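Local coordinates for IclR transcriptional regulator (Thermotoga maritima, PDB 1MKM), which probably binds DNA as a zinc-containing transcription factor of the IclR family, joining a winged helix-turn-helix domain to a C-terminal regulatory domain, at residues Val188-Glu191 against Ile197-Val200; Thr136-Ser141 against Gly214-Gly219. All coordinates share one frame; numbering follows the deposited sequence.

Contact 1: residues Val188-Glu191 against Ile197-Val200; sequences VDNE and IMCV
The carboxylate of Asp189 and the thiol of Cys199 share one face of an antiparallel hairpin, with Asp189 OD2 3.7 Å from Cys199 SG. Both residues have been seen to bind zinc in this protein, and a zinc ion lies about 3 Å from the Cys199 side chain, consistent with an acidic oxygen and a soft sulfur on this face. The other carboxylate oxygen, OD1, accepts the backbone N-H groups of Glu192 and Asn193 in the connecting loop, which limits how the flat group can rotate. On the opposite face, the amide of Asn190 is met at its oxygen by the thioether of Met198: OD1 is 3.8 Å from Met198 SD, and the two side chains run alongside each other in the same direction. A bend at chi3 (55°) brings Met198 CE equally near that oxygen. Val188 and Val200, branched residues at home in strands, continue this face as a looser apolar pair.

Asp189 N donates to Cys199 O at 3.1 Å. The return bond from Cys199 N to Asp189 O is weak. That same oxygen accepts Glu191 N at 2.7 Å, closing an inverse gamma turn centred on Asn190, and also meets Met198 CA at 3.1 Å.

Strand 187-190 is the outermost strand at this side of the six-stranded sheet within the chain. Beyond it, strand 197-205 bonds to strand 211-220, while Val200 packs on Ser233 and Leu236 of helix 226-246.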
loop_
_atom_site.group_PDB
_atom_site.type_symbol
_atom_site.label_atom_id
_atom_site.label_comp_id
_atom_site.label_asym_id
_atom_site.label_seq_id
_atom_site.Cartn_x
_atom_site.Cartn_y
_atom_site.Cartn_z
ATOM N N VAL B 188 -24.533 25.642 -18.275
ATOM C CA VAL B 188 -24.854 24.863 -17.093
ATOM C C VAL B 188 -25.468 23.542 -17.528
ATOM O O VAL B 188 -26.330 23.515 -18.407
ATOM C CB VAL B 188 -25.867 25.592 -16.191
ATOM C CG1 VAL B 188 -26.295 24.689 -15.054
ATOM C CG2 VAL B 188 -25.261 26.888 -15.651
ATOM N N ASP B 189 -25.016 22.447 -16.921
ATOM C CA ASP B 189 -25.541 21.129 -17.242
ATOM C C ASP B 189 -26.408 20.625 -16.105
ATOM O O ASP B 189 -25.924 19.971 -15.182
ATOM C CB ASP B 189 -24.408 20.128 -17.503
ATOM C CG ASP B 189 -24.893 18.683 -17.461
ATOM O OD1 ASP B 189 -26.082 18.468 -17.752
ATOM O OD2 ASP B 189 -24.105 17.762 -17.149
ATOM N N ASN B 190 -27.695 20.937 -16.162
ATOM C CA ASN B 190 -28.599 20.484 -15.123
ATOM C C ASN B 190 -28.912 19.021 -15.384
ATOM O O ASN B 190 -29.972 18.693 -15.910
ATOM C CB ASN B 190 -29.886 21.309 -15.128
ATOM C CG ASN B 190 -30.814 20.947 -13.980
ATOM O OD1 ASN B 190 -30.462 21.098 -12.810
ATOM N ND2 ASN B 190 -32.007 20.463 -14.313
ATOM N N GLU B 191 -27.971 18.149 -15.027
ATOM C CA GLU B 191 -28.126 16.713 -15.205
ATOM C C GLU B 191 -28.515 16.323 -16.626
ATOM O O GLU B 191 -29.208 15.334 -16.840
ATOM C CB GLU B 191 -29.148 16.177 -14.200
ATOM C CG GLU B 191 -28.509 15.399 -13.045
ATOM C CD GLU B 191 -29.330 15.445 -11.768
ATOM O OE1 GLU B 191 -29.531 16.561 -11.241
ATOM O OE2 GLU B 191 -29.764 14.370 -11.290
ATOM N N ILE B 197 -24.987 14.436 -11.601
ATOM C CA ILE B 197 -23.918 15.397 -11.885
ATOM C C ILE B 197 -24.383 16.666 -12.618
ATOM O O ILE B 197 -25.167 16.597 -13.567
ATOM C CB ILE B 197 -22.781 14.734 -12.761
ATOM C CG1 ILE B 197 -21.674 14.111 -11.888
ATOM C CG2 ILE B 197 -22.131 15.774 -13.642
ATOM C CD1 ILE B 197 -22.126 13.071 -10.936
ATOM N N MET B 198 -23.879 17.820 -12.183
ATOM C CA MET B 198 -24.176 19.101 -12.821
ATOM C C MET B 198 -22.826 19.762 -13.078
ATOM O O MET B 198 -21.855 19.448 -12.403
ATOM C CB MET B 198 -25.029 19.992 -11.914
ATOM C CG MET B 198 -26.481 19.559 -11.814
ATOM S SD MET B 198 -27.430 20.526 -10.624
ATOM C CE MET B 198 -27.144 22.186 -11.228
ATOM N N CYS B 199 -22.758 20.674 -14.039
ATOM C CA CYS B 199 -21.492 21.329 -14.354
ATOM C C CYS B 199 -21.688 22.792 -14.726
ATOM O O CYS B 199 -22.807 23.250 -14.922
ATOM C CB CYS B 199 -20.822 20.622 -15.538
ATOM S SG CYS B 199 -20.920 18.814 -15.511
ATOM N N VAL B 200 -20.584 23.519 -14.815
ATOM C CA VAL B 200 -20.604 24.909 -15.227
ATOM C C VAL B 200 -19.413 25.035 -16.170
ATOM O O VAL B 200 -18.313 24.602 -15.833
ATOM C CB VAL B 200 -20.437 25.882 -14.032
ATOM C CG1 VAL B 200 -20.211 27.288 -14.548
ATOM C CG2 VAL B 200 -21.678 25.851 -13.157
#

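Contact 2: residues Thr136-Ser141 against Gly214-Gly219; sequences TASGKS and GVSISG
Ser138 at the start of helix 137-143 faces Ser216 on strand 211-220, each with its CB directed at the other segment. Their CB atoms approach to 3.8 Å, and the hydroxyls lie abreast instead of pointing at one another. In both residues OG sits between the backbone N and the carbonyl carbon (chi1 50° in Ser138, 62° in Ser216), and with the backbones placed as they are the two CB-OG bonds come out roughly parallel. The 3.7 Å between Ser138 OG and Ser216 OG is a packing distance. Ser216 OG is buried with no hydrogen-bond partner in the model, although its side chain lies about 4 Å from a zinc ion.

Small residues are what this interface needs. Gly214 carries no side chain toward the helix, which allows its CA to come within 4.5 Å of Ser138 CA, and Ser138 CB rests 3.8 Å from Gly214 C.

The short helical segment crosses the strand at 142°, with the axes 7.1 Å apart, and covers a central part of the sheet. Ser138 also touches Ile102 and Ser216 touches His100, both on strand 98-105, while Ala137 leans on Cys199 of strand 197-205. On the other side of the strand, Val215 packs against helix 226-246.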
loop_
_atom_site.group_PDB
_atom_site.type_symbol
_atom_site.label_atom_id
_atom_site.label_comp_id
_atom_site.label_asym_id
_atom_site.label_seq_id
_atom_site.Cartn_x
_atom_site.Cartn_y
_atom_site.Cartn_z
ATOM N N THR B 136 -23.316 18.399 -22.506
ATOM C CA THR B 136 -22.326 18.791 -21.517
ATOM C C THR B 136 -22.113 20.318 -21.504
ATOM O O THR B 136 -22.242 20.977 -22.537
ATOM C CB THR B 136 -20.994 18.053 -21.792
ATOM O OG1 THR B 136 -20.123 18.194 -20.668
ATOM C CG2 THR B 136 -20.313 18.619 -23.018
ATOM N N ALA B 137 -21.795 20.876 -20.334
ATOM C CA ALA B 137 -21.583 22.321 -20.194
ATOM C C ALA B 137 -20.419 22.859 -21.024
ATOM O O ALA B 137 -20.584 23.786 -21.824
ATOM C CB ALA B 137 -21.377 22.683 -18.732
ATOM N N SER B 138 -19.231 22.308 -20.816
ATOM C CA SER B 138 -18.084 22.751 -21.593
ATOM C C SER B 138 -18.419 22.550 -23.089
ATOM O O SER B 138 -17.903 23.255 -23.957
ATOM C CB SER B 138 -16.836 21.945 -21.191
ATOM O OG SER B 138 -17.088 20.547 -21.209
ATOM N N GLY B 139 -19.297 21.590 -23.373
ATOM C CA GLY B 139 -19.694 21.317 -24.743
ATOM C C GLY B 139 -20.550 22.414 -25.356
ATOM O O GLY B 139 -20.201 22.973 -26.393
ATOM N N LYS B 140 -21.679 22.721 -24.723
ATOM C CA LYS B 140 -22.563 23.769 -25.218
ATOM C C LYS B 140 -21.825 25.093 -25.150
ATOM O O LYS B 140 -21.983 25.950 -26.010
ATOM C CB LYS B 140 -23.843 23.824 -24.382
ATOM C CG LYS B 140 -24.657 22.544 -24.462
ATOM C CD LYS B 140 -25.889 22.579 -23.581
ATOM C CE LYS B 140 -25.517 22.603 -22.108
ATOM N NZ LYS B 140 -26.725 22.465 -21.244
ATOM N N SER B 141 -21.012 25.259 -24.116
ATOM C CA SER B 141 -20.227 26.474 -23.963
ATOM C C SER B 141 -19.415 26.679 -25.252
ATOM O O SER B 141 -19.132 27.808 -25.648
ATOM C CB SER B 141 -19.296 26.331 -22.751
ATOM O OG SER B 141 -18.708 27.560 -22.361
ATOM N N GLY B 214 -12.926 23.800 -23.975
ATOM C CA GLY B 214 -13.953 23.955 -22.976
ATOM C C GLY B 214 -13.391 23.583 -21.623
ATOM O O GLY B 214 -12.729 22.555 -21.488
ATOM N N VAL B 215 -13.629 24.444 -20.636
ATOM C CA VAL B 215 -13.189 24.228 -19.267
ATOM C C VAL B 215 -14.465 24.196 -18.447
ATOM O O VAL B 215 -15.383 24.985 -18.693
ATOM C CB VAL B 215 -12.312 25.389 -18.769
ATOM C CG1 VAL B 215 -11.077 25.495 -19.616
ATOM C CG2 VAL B 215 -13.082 26.698 -18.845
ATOM N N SER B 216 -14.554 23.282 -17.495
ATOM C CA SER B 216 -15.749 23.233 -16.679
ATOM C C SER B 216 -15.493 22.670 -15.293
ATOM O O SER B 216 -14.474 22.016 -15.048
ATOM C CB SER B 216 -16.852 22.432 -17.386
ATOM O OG SER B 216 -16.486 21.088 -17.601
ATOM N N ILE B 217 -16.411 22.959 -14.377
ATOM C CA ILE B 217 -16.311 22.461 -13.013
ATOM C C ILE B 217 -17.378 21.395 -12.927
ATOM O O ILE B 217 -18.495 21.601 -13.398
ATOM C CB ILE B 217 -16.588 23.568 -11.979
ATOM C CG1 ILE B 217 -15.372 24.505 -11.887
ATOM C CG2 ILE B 217 -16.944 22.955 -10.650
ATOM C CD1 ILE B 217 -15.591 25.727 -10.994
ATOM N N SER B 218 -17.052 20.260 -12.321
ATOM C CA SER B 218 -18.018 19.185 -12.244
ATOM C C SER B 218 -18.171 18.620 -10.850
ATOM O O SER B 218 -17.202 18.477 -10.123
ATOM C CB SER B 218 -17.610 18.079 -13.225
ATOM O OG SER B 218 -17.243 18.654 -14.476
ATOM N N GLY B 219 -19.400 18.294 -10.480
ATOM C CA GLY B 219 -19.628 17.729 -9.169
ATOM C C GLY B 219 -21.048 17.236 -9.006
ATOM O O GLY B 219 -21.834 17.267 -9.954
#

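The two contacts lie in the C-terminal family region, their centres about 8 Å apart and on the same side of the chain's centre. Along the chain, helix 137-143 comes first, then the hairpin of contact 1, then strand 211-220, so contact 1 is nested within the loop closed by contact 2. Both reach one antiparallel sheet, in which strands 197-205 and 211-220 are neighbours: Val200 O lies 2.9 Å from Ile217 N, a probable hydrogen bond. Lys140 NZ probably bonds Val188 O, tying the helix to the edge strand. Zinc-binding Asp189 and Cys199 and the nearby Ser216 place the two contacts around one metal site.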